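Long-range contacts in putative arsenate reductase (Streptococcus mutans UA159, PDB 3FZ4), which probably reduces arsenate or a related substrate through a redox-active cysteine pair, as a thioredoxin-like member of the ArsC family: residues 7-12 / 30-35; 11-16 / 95-100; 44-49 / 83-88. The protein carries 1 engineered substitution. All blocks are in the same frame, centred on the assembly; numbering follows the deposited sequence. Where two conformers were deposited one is given.

Contact 1 pairs the first two strands of the thioredoxin-like sheet, and contact 2 docks the loop and helix start that follow the first of them, with the C13-C16 disulfide, against the cis-proline P98; they share P11 and K12, and their centres lie about 7 Å apart. Y8 N and L99 O, 2.9 Å apart, probably form a hydrogen bond between the two, and the F7 ring packs on P98. The bound sodium ion, held by Q108, G110 and Y115, sits about 4 Å from the side chain of P98. Contact 3 joins two helices about 18 Å from either of the others, between centres, and meets contact 2 through W48 on L99 and I95 CD1 on the backbone O of L88.

Contact 1 (7-12 / 30-35); sequences FYEYPK and YDAIDI
Y30 and F7 touch at the start of this parallel strand pair, Y30 CD1 lying 3.9 Å from F7 CB with the two rings inclined obliquely; the Y30 hydroxyl is tied to D24 of the intervening helix. D31 then supplies the first rung of the ladder, its O accepting F7 N at 2.9 Å. The methyl of A32 stands at the edge of the F7 ring, and E9 OE2 comes to 3.3 Å from A32 CB. E9 reaches back there because its CG sits between the backbone N and carbonyl carbon (chi1 59°) with the chain extended beyond; the carboxylate itself is claimed by K20 in a salt bridge. I33 uses both backbone groups, giving its N to F7 O (2.8 Å) and taking E9 N on its O (2.9 Å). Its side chain runs alongside Y8 on the other face of the sheet, with CG2 3.6 Å from Y8 CE1. D34 turns its carboxylate to Y10 and P11, which follow strand 5-9: OD2 lies 3.4 Å from P11 CD, while OD1 stands in plane at the edge of the Y10 ring, the two planes 76° apart. Finally I35 N closes the ladder on E9 O, and I35 CD1 and CG1 pack against Y8 CB. Four backbone bonds, none strongly bent, fix the parallel register of the two strands of the beta-alpha-beta unit. With E9 salt-bridged to K20, D34 OD1 bonded to K37 N, and 7.0 Å between E9 OE2 and D34 OD2, the like charges probably cost the pairing little.

Contact 2 (11-16 / 95-100); sequences PKCSTC and IKRPLL
This is the meeting of a CxxC motif at a helix start with a cis-proline loop, the pairing that marks the active-site end of thioredoxin folds: C13 occupies the N-cap position of helix 14-26, and P98, preceded by a cis peptide, leads into strand 99-102. The C13-C16 disulfide is formed, and both sulfurs face the second segment. C16 SG lies against the proline, 3.9 Å from P98 CD and 3.8 Å from P98 N. C13 SG meets R97 instead, at the edge and in the plane of its guanidinium, 3.5 Å from NE. R97 starts in the cramped first torsion (chi1 53°) and then runs extended, carrying its methylene groups past both sulfurs; NH1 ends 3.3 Å from K12 O in a weak, bent hydrogen bond. On the helix side the T15 side chain crosses P98 at about a right angle, OG1 3.3 Å from P98 CD, and shares a water with R97 O, 2.8 Å from OG1 and 2.7 Å from R97 O. The disulfide is thus flanked by proline ring atoms and a planar cation rather than bonded to them, a setting consistent with the redox-active centre.

Contact 3 (44-49 / 83-88); sequences LIRNWL and EAANLL
Helices 42-51 and 81-90 pack through the short segments 44-49 and 83-88, whose axes pass 8.6 Å apart with an angle of 133° between their directions, a steeply inclined antiparallel crossing. The backbones come nearest at R46 and A85, whose CA atoms are 5.1 Å apart. Such closeness is possible because the residue facing R46 carries only a methyl: A85 CB sits 3.8 Å from R46 CB and just as near R46 N. On one side of this point I45 meets L88. The CG2 branch of I45, anti to the backbone N (chi1 -64° for CG1), touches L88 CD1 at 3.8 Å, and its longer branch carries CD1 to 3.9 Å from L88 CB, so both arms of the isoleucine close on one leucine and the two side chains slant across each other. L49, one turn further on from I45, lays CD1 against the small residues of the other helix, 3.9 Å from A84 CB and 3.8 Å from A85 N; its second methyl CD2 only grazes L88 CD1, at 4.4 Å. The four-residue spacing of I45 and L49, and of A84 and L88, puts these side chains on the helix faces that meet. Beyond them F59 touches L49 and F60 touches L88, while W48, on the other flank of its helix, packs on V101 of the sheet. The R46 chain, bent at chi2, puts NE in a salt bridge with E50 of its own helix, with NH1 in a long, weak ion pair with D82 of the other. No hydrogen bond crosses between the segments, so their adhesion rests on methyl and methylene contacts around A85, with the arginine charge handled at the margin rather than buried in the interface.

Contact 1 (7-12 / 30-35)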
ATOM      1  N   PHE A   7      -1.539  -3.634  -8.379  1.00  7.85           N
ATOM      2  CA  PHE A   7      -0.196  -3.565  -7.803  1.00  7.89           C
ATOM      3  C   PHE A   7       0.214  -2.097  -7.738  1.00  7.71           C
ATOM      4  O   PHE A   7       0.397  -1.464  -8.776  1.00  9.30           O
ATOM      5  CB  PHE A   7       0.761  -4.380  -8.687  1.00  7.92           C
ATOM      6  CG  PHE A   7       2.193  -4.324  -8.262  1.00  8.12           C
ATOM      7  CD1 PHE A   7       2.611  -4.894  -7.044  1.00  8.26           C
ATOM      8  CD2 PHE A   7       3.135  -3.703  -9.097  1.00  9.36           C
ATOM      9  CE1 PHE A   7       3.975  -4.853  -6.691  1.00  8.25           C
ATOM     10  CE2 PHE A   7       4.495  -3.671  -8.747  1.00 11.01           C
ATOM     11  CZ  PHE A   7       4.909  -4.212  -7.533  1.00  9.39           C
ATOM     12  N   TYR A   8       0.301  -1.561  -6.525  1.00  7.66           N
ATOM     13  CA  TYR A   8       0.702  -0.166  -6.348  1.00  9.25           C
ATOM     14  C   TYR A   8       2.202  -0.086  -6.121  1.00  9.20           C
ATOM     15  O   TYR A   8       2.744  -0.775  -5.248  1.00 10.21           O
ATOM     16  CB  TYR A   8      -0.015   0.450  -5.165  1.00  9.44           C
ATOM     17  CG  TYR A   8      -1.441   0.775  -5.431  1.00 10.26           C
ATOM     18  CD1 TYR A   8      -1.769   2.004  -5.970  1.00 12.61           C
ATOM     19  CD2 TYR A   8      -2.468  -0.117  -5.122  1.00 12.16           C
ATOM     20  CE1 TYR A   8      -3.082   2.333  -6.258  1.00 15.52           C
ATOM     21  CE2 TYR A   8      -3.811   0.229  -5.368  1.00 14.08           C
ATOM     22  CZ  TYR A   8      -4.087   1.461  -5.949  1.00 12.77           C
ATOM     23  OH  TYR A   8      -5.400   1.823  -6.231  1.00 18.76           O
ATOM     24  N   GLU A   9       2.878   0.751  -6.900  1.00  9.36           N
ATOM     25  CA  GLU A   9       4.346   0.777  -6.926  1.00 10.76           C
ATOM     26  C   GLU A   9       4.823   2.202  -7.155  1.00 10.89           C
ATOM     27  O   GLU A   9       4.028   3.116  -7.327  1.00 11.03           O
ATOM     28  CB  GLU A   9       4.881  -0.150  -8.031  1.00 12.68           C
ATOM     29  CG  GLU A   9       4.376   0.232  -9.423  1.00 14.20           C
ATOM     30  CD  GLU A   9       5.181  -0.397 -10.527  1.00 17.09           C
ATOM     31  OE1 GLU A   9       6.311  -0.816 -10.253  1.00 21.45           O
ATOM     32  OE2 GLU A   9       4.674  -0.473 -11.643  1.00 21.02           O
ATOM     33  N   TYR A  10       6.134   2.378  -7.185  1.00 12.50           N
ATOM     34  CA  TYR A  10       6.768   3.673  -7.432  1.00 13.42           C
ATOM     35  C   TYR A  10       8.122   3.398  -8.099  1.00 15.66           C
ATOM     36  O   TYR A  10       8.736   2.395  -7.787  1.00 15.00           O
ATOM     37  CB  TYR A  10       6.921   4.378  -6.078  1.00 13.84           C
ATOM     38  CG  TYR A  10       7.411   5.790  -6.196  1.00 13.12           C
ATOM     39  CD1 TYR A  10       6.640   6.783  -6.815  1.00 14.31           C
ATOM     40  CD2 TYR A  10       8.642   6.151  -5.654  1.00 14.53           C
ATOM     41  CE1 TYR A  10       7.127   8.112  -6.940  1.00 16.54           C
ATOM     42  CE2 TYR A  10       9.116   7.465  -5.744  1.00 15.41           C
ATOM     43  CZ  TYR A  10       8.357   8.428  -6.383  1.00 15.46           C
ATOM     44  OH  TYR A  10       8.844   9.715  -6.479  1.00 18.71           O
ATOM     45  N   PRO A  11       8.597   4.290  -9.003  1.00 16.36           N
ATOM     46  CA  PRO A  11       9.870   3.982  -9.698  1.00 17.98           C
ATOM     47  C   PRO A  11      11.069   3.834  -8.776  1.00 18.42           C
ATOM     48  O   PRO A  11      11.884   2.919  -8.997  1.00 21.68           O
ATOM     49  CB  PRO A  11      10.057   5.193 -10.630  1.00 19.36           C
ATOM     50  CG  PRO A  11       8.632   5.601 -10.930  1.00 18.90           C
ATOM     51  CD  PRO A  11       7.978   5.511  -9.566  1.00 16.96           C
ATOM     52  N   LYS A  12      11.192   4.690  -7.768  1.00 17.85           N
ATOM     53  CA  LYS A  12      12.322   4.602  -6.834  1.00 18.84           C
ATOM     54  C   LYS A  12      11.893   3.761  -5.647  1.00 18.27           C
ATOM     55  O   LYS A  12      11.570   4.263  -4.554  1.00 20.37           O
ATOM     56  CB  LYS A  12      12.781   5.983  -6.372  1.00 19.79           C
ATOM     57  CG  LYS A  12      14.106   5.941  -5.610  1.00 22.44           C
ATOM     58  CD  LYS A  12      14.533   7.301  -5.036  1.00 26.55           C
ATOM     59  CE  LYS A  12      15.526   7.114  -3.887  1.00 30.37           C
ATOM     60  NZ  LYS A  12      16.851   6.621  -4.337  1.00 34.43           N
ATOM     61  N   TYR A  30      -1.971  -8.534 -13.521  1.00 11.52           N
ATOM     62  CA  TYR A  30      -2.063  -7.418 -12.592  1.00 10.85           C
ATOM     63  C   TYR A  30      -2.098  -6.099 -13.354  1.00 10.41           C
ATOM     64  O   TYR A  30      -1.601  -5.996 -14.491  1.00 11.97           O
ATOM     65  CB  TYR A  30      -0.895  -7.408 -11.588  1.00 11.96           C
ATOM     66  CG  TYR A  30       0.446  -7.187 -12.235  1.00 10.76           C
ATOM     67  CD1 TYR A  30       1.022  -5.914 -12.304  1.00 13.27           C
ATOM     68  CD2 TYR A  30       1.141  -8.244 -12.822  1.00 11.21           C
ATOM     69  CE1 TYR A  30       2.227  -5.700 -12.925  1.00 13.78           C
ATOM     70  CE2 TYR A  30       2.359  -8.042 -13.428  1.00 12.94           C
ATOM     71  CZ  TYR A  30       2.901  -6.754 -13.488  1.00 13.09           C
ATOM     72  OH  TYR A  30       4.101  -6.465 -14.074  1.00 14.96           O
ATOM     73  N   ASP A  31      -2.650  -5.082 -12.695  1.00 10.81           N
ATOM     74  CA  ASP A  31      -2.644  -3.699 -13.174  0.50 11.02           C
ATOM     75  C   ASP A  31      -1.694  -2.910 -12.284  1.00 10.94           C
ATOM     76  O   ASP A  31      -1.972  -2.776 -11.087  1.00 11.51           O
ATOM     77  CB  ASP A  31      -4.068  -3.166 -13.044  0.50 12.10           C
ATOM     78  CG  ASP A  31      -4.220  -1.727 -13.490  0.50 11.99           C
ATOM     79  OD1 ASP A  31      -3.455  -1.250 -14.365  0.50 12.55           O
ATOM     80  OD2 ASP A  31      -5.149  -1.079 -12.967  0.50 16.14           O
ATOM     81  N   ALA A  32      -0.600  -2.408 -12.832  1.00 10.61           N
ATOM     82  CA  ALA A  32       0.370  -1.637 -12.065  1.00 11.11           C
ATOM     83  C   ALA A  32      -0.085  -0.186 -12.038  1.00 11.11           C
ATOM     84  O   ALA A  32      -0.347   0.435 -13.080  1.00 13.75           O
ATOM     85  CB  ALA A  32       1.771  -1.762 -12.662  1.00 12.68           C
ATOM     86  N   ILE A  33      -0.116   0.384 -10.843  1.00  9.43           N
ATOM     87  CA  ILE A  33      -0.518   1.777 -10.651  1.00  9.84           C
ATOM     88  C   ILE A  33       0.574   2.513  -9.891  1.00  9.23           C
ATOM     89  O   ILE A  33       1.077   1.987  -8.882  1.00  9.81           O
ATOM     90  CB  ILE A  33      -1.812   1.859  -9.847  1.00 10.79           C
ATOM     91  CG1 ILE A  33      -2.949   1.124 -10.572  1.00 13.08           C
ATOM     92  CG2 ILE A  33      -2.175   3.327  -9.571  1.00 12.86           C
ATOM     93  CD1 ILE A  33      -4.300   1.260  -9.902  1.00 16.14           C
ATOM     94  N   ASP A  34       0.897   3.739 -10.326  1.00  9.28           N
ATOM     95  CA  ASP A  34       1.895   4.532  -9.605  1.00  9.12           C
ATOM     96  C   ASP A  34       1.240   5.156  -8.397  1.00  8.97           C
ATOM     97  O   ASP A  34       0.286   5.921  -8.526  1.00  9.74           O
ATOM     98  CB  ASP A  34       2.523   5.576 -10.546  1.00  9.76           C
ATOM     99  CG  ASP A  34       3.631   6.386  -9.884  1.00 11.56           C
ATOM    100  OD1 ASP A  34       3.342   7.075  -8.887  1.00 12.30           O
ATOM    101  OD2 ASP A  34       4.777   6.360 -10.370  1.00 16.39           O
ATOM    102  N   ILE A  35       1.734   4.798  -7.214  1.00  9.46           N
ATOM    103  CA  ILE A  35       1.100   5.177  -5.978  1.00  9.89           C
ATOM    104  C   ILE A  35       1.192   6.681  -5.685  1.00  9.63           C
ATOM    105  O   ILE A  35       0.360   7.219  -4.961  1.00 11.33           O
ATOM    106  CB  ILE A  35       1.671   4.300  -4.827  1.00 10.51           C
ATOM    107  CG1 ILE A  35       0.715   4.222  -3.651  1.00 11.23           C
ATOM    108  CG2 ILE A  35       3.066   4.757  -4.393  1.00 12.05           C
ATOM    109  CD1 ILE A  35       1.167   3.266  -2.537  1.00 11.53           C
TER

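Contact 2 (11-16 / 95-100)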
ATOM      1  N   PRO A  11       8.597   4.290  -9.003  1.00 16.36           N
ATOM      2  CA  PRO A  11       9.870   3.982  -9.698  1.00 17.98           C
ATOM      3  C   PRO A  11      11.069   3.834  -8.776  1.00 18.42           C
ATOM      4  O   PRO A  11      11.884   2.919  -8.997  1.00 21.68           O
ATOM      5  CB  PRO A  11      10.057   5.193 -10.630  1.00 19.36           C
ATOM      6  CG  PRO A  11       8.632   5.601 -10.930  1.00 18.90           C
ATOM      7  CD  PRO A  11       7.978   5.511  -9.566  1.00 16.96           C
ATOM      8  N   LYS A  12      11.192   4.690  -7.768  1.00 17.85           N
ATOM      9  CA  LYS A  12      12.322   4.602  -6.834  1.00 18.84           C
ATOM     10  C   LYS A  12      11.893   3.761  -5.647  1.00 18.27           C
ATOM     11  O   LYS A  12      11.570   4.263  -4.554  1.00 20.37           O
ATOM     12  CB  LYS A  12      12.781   5.983  -6.372  1.00 19.79           C
ATOM     13  CG  LYS A  12      14.106   5.941  -5.610  1.00 22.44           C
ATOM     14  CD  LYS A  12      14.533   7.301  -5.036  1.00 26.55           C
ATOM     15  CE  LYS A  12      15.526   7.114  -3.887  1.00 30.37           C
ATOM     16  NZ  LYS A  12      16.851   6.621  -4.337  1.00 34.43           N
ATOM     17  N   CYS A  13      11.845   2.464  -5.885  1.00 16.84           N
ATOM     18  CA  CYS A  13      11.332   1.544  -4.867  1.00 15.58           C
ATOM     19  C   CYS A  13      11.908   0.188  -5.187  1.00 15.59           C
ATOM     20  O   CYS A  13      11.425  -0.532  -6.066  1.00 15.05           O
ATOM     21  CB  CYS A  13       9.810   1.483  -4.921  1.00 15.31           C
ATOM     22  SG  CYS A  13       9.050   0.308  -3.774  1.00 18.79           S
ATOM     23  N   SER A  14      12.948  -0.190  -4.455  1.00 15.86           N
ATOM     24  CA  SER A  14      13.585  -1.455  -4.784  1.00 15.78           C
ATOM     25  C   SER A  14      12.701  -2.675  -4.468  1.00 13.97           C
ATOM     26  O   SER A  14      12.743  -3.707  -5.208  1.00 14.40           O
ATOM     27  CB  SER A  14      14.932  -1.560  -4.074  1.00 17.17           C
ATOM     28  OG  SER A  14      14.741  -1.707  -2.693  1.00 20.79           O
ATOM     29  N   THR A  15      11.899  -2.573  -3.409  1.00 13.17           N
ATOM     30  CA  THR A  15      11.032  -3.712  -3.056  0.50 12.69           C
ATOM     31  C   THR A  15       9.967  -3.850  -4.111  1.00 12.39           C
ATOM     32  O   THR A  15       9.587  -4.964  -4.464  1.00 12.79           O
ATOM     33  CB  THR A  15      10.302  -3.674  -1.663  0.50 12.23           C
ATOM     34  OG1 THR A  15       9.658  -2.403  -1.487  0.50 11.21           O
ATOM     35  CG2 THR A  15      11.246  -4.011  -0.492  0.50 11.19           C
ATOM     36  N   CYS A  16       9.462  -2.729  -4.635  1.00 10.70           N
ATOM     37  CA  CYS A  16       8.479  -2.805  -5.718  1.00 10.54           C
ATOM     38  C   CYS A  16       9.033  -3.496  -6.962  1.00 10.54           C
ATOM     39  O   CYS A  16       8.340  -4.269  -7.600  1.00 10.31           O
ATOM     40  CB  CYS A  16       7.998  -1.424  -6.163  1.00 11.30           C
ATOM     41  SG  CYS A  16       7.265  -0.427  -4.867  1.00 13.45           S
ATOM     42  N   ILE A  95       2.124   6.361   1.881  1.00  9.05           N
ATOM     43  CA  ILE A  95       1.558   5.023   1.927  1.00  8.59           C
ATOM     44  C   ILE A  95       2.690   3.970   1.780  1.00  8.56           C
ATOM     45  O   ILE A  95       3.607   4.137   0.979  1.00  9.84           O
ATOM     46  CB  ILE A  95       0.498   4.799   0.794  1.00  9.36           C
ATOM     47  CG1 ILE A  95      -0.521   5.927   0.781  1.00 10.88           C
ATOM     48  CG2 ILE A  95      -0.127   3.416   0.907  1.00  9.74           C
ATOM     49  CD1 ILE A  95      -1.504   5.840  -0.340  1.00 10.31           C
ATOM     50  N   LYS A  96       2.649   2.920   2.585  1.00  8.64           N
ATOM     51  CA  LYS A  96       3.589   1.816   2.460  0.50  9.84           C
ATOM     52  C   LYS A  96       3.489   1.248   1.039  1.00 10.07           C
ATOM     53  O   LYS A  96       2.372   1.133   0.508  1.00 11.49           O
ATOM     54  CB  LYS A  96       3.183   0.763   3.477  0.50 11.01           C
ATOM     55  CG  LYS A  96       4.039  -0.465   3.486  0.50 13.11           C
ATOM     56  CD  LYS A  96       5.476  -0.156   3.826  0.50 15.77           C
ATOM     57  CE  LYS A  96       6.210  -1.443   4.137  0.50 18.97           C
ATOM     58  NZ  LYS A  96       7.682  -1.286   4.257  0.50 22.04           N
ATOM     59  N   ARG A  97       4.620   0.853   0.459  1.00  9.73           N
ATOM     60  CA  ARG A  97       4.595   0.276  -0.899  1.00 10.48           C
ATOM     61  C   ARG A  97       5.608  -0.868  -0.938  1.00  9.69           C
ATOM     62  O   ARG A  97       6.536  -0.887  -0.117  1.00 11.45           O
ATOM     63  CB  ARG A  97       4.924   1.323  -1.975  1.00 12.12           C
ATOM     64  CG  ARG A  97       6.226   2.040  -1.691  1.00 14.29           C
ATOM     65  CD  ARG A  97       6.586   2.978  -2.790  1.00 18.28           C
ATOM     66  NE  ARG A  97       7.942   3.482  -2.638  1.00 21.58           N
ATOM     67  CZ  ARG A  97       8.248   4.691  -2.182  1.00 23.28           C
ATOM     68  NH1 ARG A  97       9.526   5.042  -2.118  1.00 26.40           N
ATOM     69  NH2 ARG A  97       7.295   5.543  -1.834  1.00 24.08           N
ATOM     70  N   PRO A  98       5.427  -1.835  -1.829  1.00  8.37           N
ATOM     71  CA  PRO A  98       4.250  -1.995  -2.689  1.00  8.31           C
ATOM     72  C   PRO A  98       2.994  -2.405  -1.939  1.00  7.93           C
ATOM     73  O   PRO A  98       3.049  -2.821  -0.769  1.00  9.15           O
ATOM     74  CB  PRO A  98       4.663  -3.107  -3.644  1.00  9.95           C
ATOM     75  CG  PRO A  98       5.664  -3.922  -2.844  1.00  9.32           C
ATOM     76  CD  PRO A  98       6.404  -2.922  -1.989  1.00  8.92           C
ATOM     77  N   LEU A  99       1.853  -2.300  -2.621  1.00  8.20           N
ATOM     78  CA  LEU A  99       0.609  -2.890  -2.137  1.00  7.60           C
ATOM     79  C   LEU A  99       0.088  -3.808  -3.215  1.00  7.25           C
ATOM     80  O   LEU A  99       0.188  -3.502  -4.407  1.00  8.83           O
ATOM     81  CB  LEU A  99      -0.474  -1.847  -1.926  1.00 10.18           C
ATOM     82  CG  LEU A  99      -0.162  -0.675  -1.024  1.00 11.22           C
ATOM     83  CD1 LEU A  99      -1.313   0.344  -1.102  1.00 12.53           C
ATOM     84  CD2 LEU A  99       0.059  -1.139   0.415  1.00 12.51           C
ATOM     85  N   LEU A 100      -0.415  -4.962  -2.789  1.00  7.04           N
ATOM     86  CA  LEU A 100      -1.118  -5.877  -3.675  1.00  7.19           C
ATOM     87  C   LEU A 100      -2.556  -5.995  -3.212  1.00  7.46           C
ATOM     88  O   LEU A 100      -2.815  -6.229  -2.036  1.00  7.90           O
ATOM     89  CB  LEU A 100      -0.407  -7.232  -3.720  1.00  7.40           C
ATOM     90  CG  LEU A 100      -0.873  -8.176  -4.828  1.00  8.53           C
ATOM     91  CD1 LEU A 100      -0.462  -7.650  -6.181  1.00  9.56           C
ATOM     92  CD2 LEU A 100      -0.334  -9.578  -4.603  1.00  9.87           C
TER
HETATM   93  O   HOH W   1       8.568  -2.230   1.091  1.00 23.47           O

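Contact 3 (44-49 / 83-88)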
ATOM      1  N   LEU A  44     -11.543   3.682  -0.149  1.00 11.96           N
ATOM      2  CA  LEU A  44     -10.931   2.356  -0.314  1.00 11.85           C
ATOM      3  C   LEU A  44      -9.909   2.107   0.793  1.00 10.49           C
ATOM      4  O   LEU A  44      -9.931   1.062   1.438  1.00 11.31           O
ATOM      5  CB  LEU A  44     -10.291   2.295  -1.692  1.00 13.19           C
ATOM      6  CG  LEU A  44      -9.581   0.996  -2.073  1.00 15.50           C
ATOM      7  CD1 LEU A  44     -10.483  -0.155  -1.838  1.00 16.10           C
ATOM      8  CD2 LEU A  44      -9.031   1.039  -3.493  1.00 18.36           C
ATOM      9  N   ILE A  45      -9.049   3.089   1.041  1.00  9.94           N
ATOM     10  CA  ILE A  45      -8.070   2.959   2.121  1.00 10.16           C
ATOM     11  C   ILE A  45      -8.816   2.761   3.437  1.00 10.12           C
ATOM     12  O   ILE A  45      -8.430   1.929   4.251  1.00 10.52           O
ATOM     13  CB  ILE A  45      -7.173   4.204   2.208  1.00  9.23           C
ATOM     14  CG1 ILE A  45      -6.343   4.347   0.920  1.00  9.79           C
ATOM     15  CG2 ILE A  45      -6.282   4.111   3.443  1.00 10.02           C
ATOM     16  CD1 ILE A  45      -5.618   5.663   0.823  1.00 10.68           C
ATOM     17  N   ARG A  46      -9.888   3.524   3.652  1.00 11.54           N
ATOM     18  CA  ARG A  46     -10.630   3.375   4.888  1.00 11.16           C
ATOM     19  C   ARG A  46     -11.142   1.950   5.079  1.00 11.41           C
ATOM     20  O   ARG A  46     -11.084   1.414   6.180  1.00 12.01           O
ATOM     21  CB  ARG A  46     -11.789   4.382   4.905  1.00 11.96           C
ATOM     22  CG  ARG A  46     -12.707   4.230   6.103  1.00 14.36           C
ATOM     23  CD  ARG A  46     -12.048   4.673   7.384  1.00 18.23           C
ATOM     24  NE  ARG A  46     -12.993   4.587   8.508  1.00 20.84           N
ATOM     25  CZ  ARG A  46     -14.019   5.412   8.725  1.00 21.04           C
ATOM     26  NH1 ARG A  46     -14.246   6.472   7.942  1.00 22.21           N
ATOM     27  NH2 ARG A  46     -14.799   5.188   9.774  1.00 21.31           N
ATOM     28  N   ASN A  47     -11.627   1.339   4.003  1.00 12.26           N
ATOM     29  CA  ASN A  47     -12.092  -0.034   4.096  0.50 13.21           C
ATOM     30  C   ASN A  47     -10.962  -0.977   4.513  1.00 12.85           C
ATOM     31  O   ASN A  47     -11.166  -1.841   5.343  1.00 13.98           O
ATOM     32  CB  ASN A  47     -12.716  -0.494   2.791  0.50 13.91           C
ATOM     33  CG  ASN A  47     -13.581  -1.716   2.970  0.50 17.13           C
ATOM     34  OD1 ASN A  47     -14.608  -1.669   3.650  0.50 19.28           O
ATOM     35  ND2 ASN A  47     -13.175  -2.817   2.356  0.50 19.90           N
ATOM     36  N   TRP A  48      -9.755  -0.780   3.972  1.00 11.17           N
ATOM     37  CA  TRP A  48      -8.632  -1.589   4.382  1.00 10.59           C
ATOM     38  C   TRP A  48      -8.331  -1.357   5.852  1.00 11.43           C
ATOM     39  O   TRP A  48      -8.051  -2.318   6.588  1.00 11.89           O
ATOM     40  CB  TRP A  48      -7.397  -1.220   3.569  1.00 10.93           C
ATOM     41  CG  TRP A  48      -7.516  -1.386   2.084  1.00  9.77           C
ATOM     42  CD1 TRP A  48      -8.432  -2.134   1.395  1.00 11.40           C
ATOM     43  CD2 TRP A  48      -6.684  -0.768   1.110  1.00 10.08           C
ATOM     44  NE1 TRP A  48      -8.204  -2.029   0.043  1.00 11.59           N
ATOM     45  CE2 TRP A  48      -7.115  -1.214  -0.160  1.00 11.42           C
ATOM     46  CE3 TRP A  48      -5.564   0.083   1.186  1.00 11.32           C
ATOM     47  CZ2 TRP A  48      -6.495  -0.789  -1.347  1.00 11.24           C
ATOM     48  CZ3 TRP A  48      -4.959   0.501   0.002  1.00 12.55           C
ATOM     49  CH2 TRP A  48      -5.426   0.060  -1.240  1.00 12.26           C
ATOM     50  N   LEU A  49      -8.319  -0.105   6.288  1.00 11.26           N
ATOM     51  CA  LEU A  49      -7.957   0.173   7.675  1.00 12.01           C
ATOM     52  C   LEU A  49      -8.929  -0.459   8.638  1.00 13.14           C
ATOM     53  O   LEU A  49      -8.518  -0.903   9.725  1.00 14.90           O
ATOM     54  CB  LEU A  49      -7.907   1.672   7.945  1.00 12.02           C
ATOM     55  CG  LEU A  49      -6.948   2.521   7.102  1.00 11.77           C
ATOM     56  CD1 LEU A  49      -6.976   3.951   7.597  1.00 12.68           C
ATOM     57  CD2 LEU A  49      -5.525   1.984   7.152  1.00 13.25           C
ATOM     58  N   GLU A  83      -9.487  10.048   9.588  1.00 14.18           N
ATOM     59  CA  GLU A  83      -8.379  11.001   9.498  1.00 15.38           C
ATOM     60  C   GLU A  83      -7.182  10.326   8.804  1.00 13.97           C
ATOM     61  O   GLU A  83      -6.565  10.921   7.918  1.00 14.30           O
ATOM     62  CB  GLU A  83      -7.996  11.481  10.908  1.00 16.26           C
ATOM     63  CG  GLU A  83      -9.061  12.408  11.509  1.00 19.30           C
ATOM     64  CD  GLU A  83      -8.910  12.655  13.019  1.00 23.28           C
ATOM     65  OE1 GLU A  83      -8.013  12.084  13.680  1.00 22.75           O
ATOM     66  OE2 GLU A  83      -9.715  13.460  13.557  1.00 28.39           O
ATOM     67  N   ALA A  84      -6.851   9.099   9.208  1.00 13.90           N
ATOM     68  CA  ALA A  84      -5.697   8.390   8.643  1.00 12.53           C
ATOM     69  C   ALA A  84      -5.939   8.104   7.158  1.00 11.60           C
ATOM     70  O   ALA A  84      -5.034   8.278   6.334  1.00 12.19           O
ATOM     71  CB  ALA A  84      -5.471   7.131   9.390  1.00 13.14           C
ATOM     72  N   ALA A  85      -7.155   7.672   6.801  1.00 11.45           N
ATOM     73  CA  ALA A  85      -7.438   7.368   5.392  1.00 10.55           C
ATOM     74  C   ALA A  85      -7.308   8.619   4.522  1.00 11.27           C
ATOM     75  O   ALA A  85      -6.801   8.543   3.407  1.00 11.51           O
ATOM     76  CB  ALA A  85      -8.827   6.792   5.247  1.00 11.02           C
ATOM     77  N   ASN A  86      -7.765   9.765   5.043  1.00 11.72           N
ATOM     78  CA  ASN A  86      -7.668  11.048   4.343  0.50 12.57           C
ATOM     79  C   ASN A  86      -6.214  11.458   4.118  1.00 11.82           C
ATOM     80  O   ASN A  86      -5.819  11.923   3.044  1.00 12.67           O
ATOM     81  CB  ASN A  86      -8.367  12.118   5.192  0.50 13.66           C
ATOM     82  CG  ASN A  86      -8.215  13.513   4.612  0.50 16.16           C
ATOM     83  OD1 ASN A  86      -8.696  13.779   3.512  0.50 18.87           O
ATOM     84  ND2 ASN A  86      -7.569  14.414   5.355  0.50 16.92           N
ATOM     85  N   LEU A  87      -5.431  11.297   5.176  1.00 12.24           N
ATOM     86  CA  LEU A  87      -4.014  11.601   5.148  0.50 12.46           C
ATOM     87  C   LEU A  87      -3.301  10.757   4.089  1.00 11.92           C
ATOM     88  O   LEU A  87      -2.599  11.264   3.210  1.00 12.60           O
ATOM     89  CB  LEU A  87      -3.408  11.320   6.518  0.50 13.92           C
ATOM     90  CG  LEU A  87      -1.979  11.791   6.730  0.50 13.20           C
ATOM     91  CD1 LEU A  87      -1.868  13.275   6.388  0.50 14.22           C
ATOM     92  CD2 LEU A  87      -1.609  11.576   8.171  0.50 14.80           C
ATOM     93  N   LEU A  88      -3.481   9.446   4.179  1.00 11.26           N
ATOM     94  CA  LEU A  88      -2.881   8.530   3.217  1.00 10.68           C
ATOM     95  C   LEU A  88      -3.315   8.845   1.771  1.00 10.99           C
ATOM     96  O   LEU A  88      -2.471   8.885   0.853  1.00 11.61           O
ATOM     97  CB  LEU A  88      -3.237   7.092   3.595  1.00 10.58           C
ATOM     98  CG  LEU A  88      -2.550   6.568   4.868  1.00  9.49           C
ATOM     99  CD1 LEU A  88      -3.278   5.377   5.474  1.00 10.60           C
ATOM    100  CD2 LEU A  88      -1.075   6.208   4.624  1.00 11.01           C
TER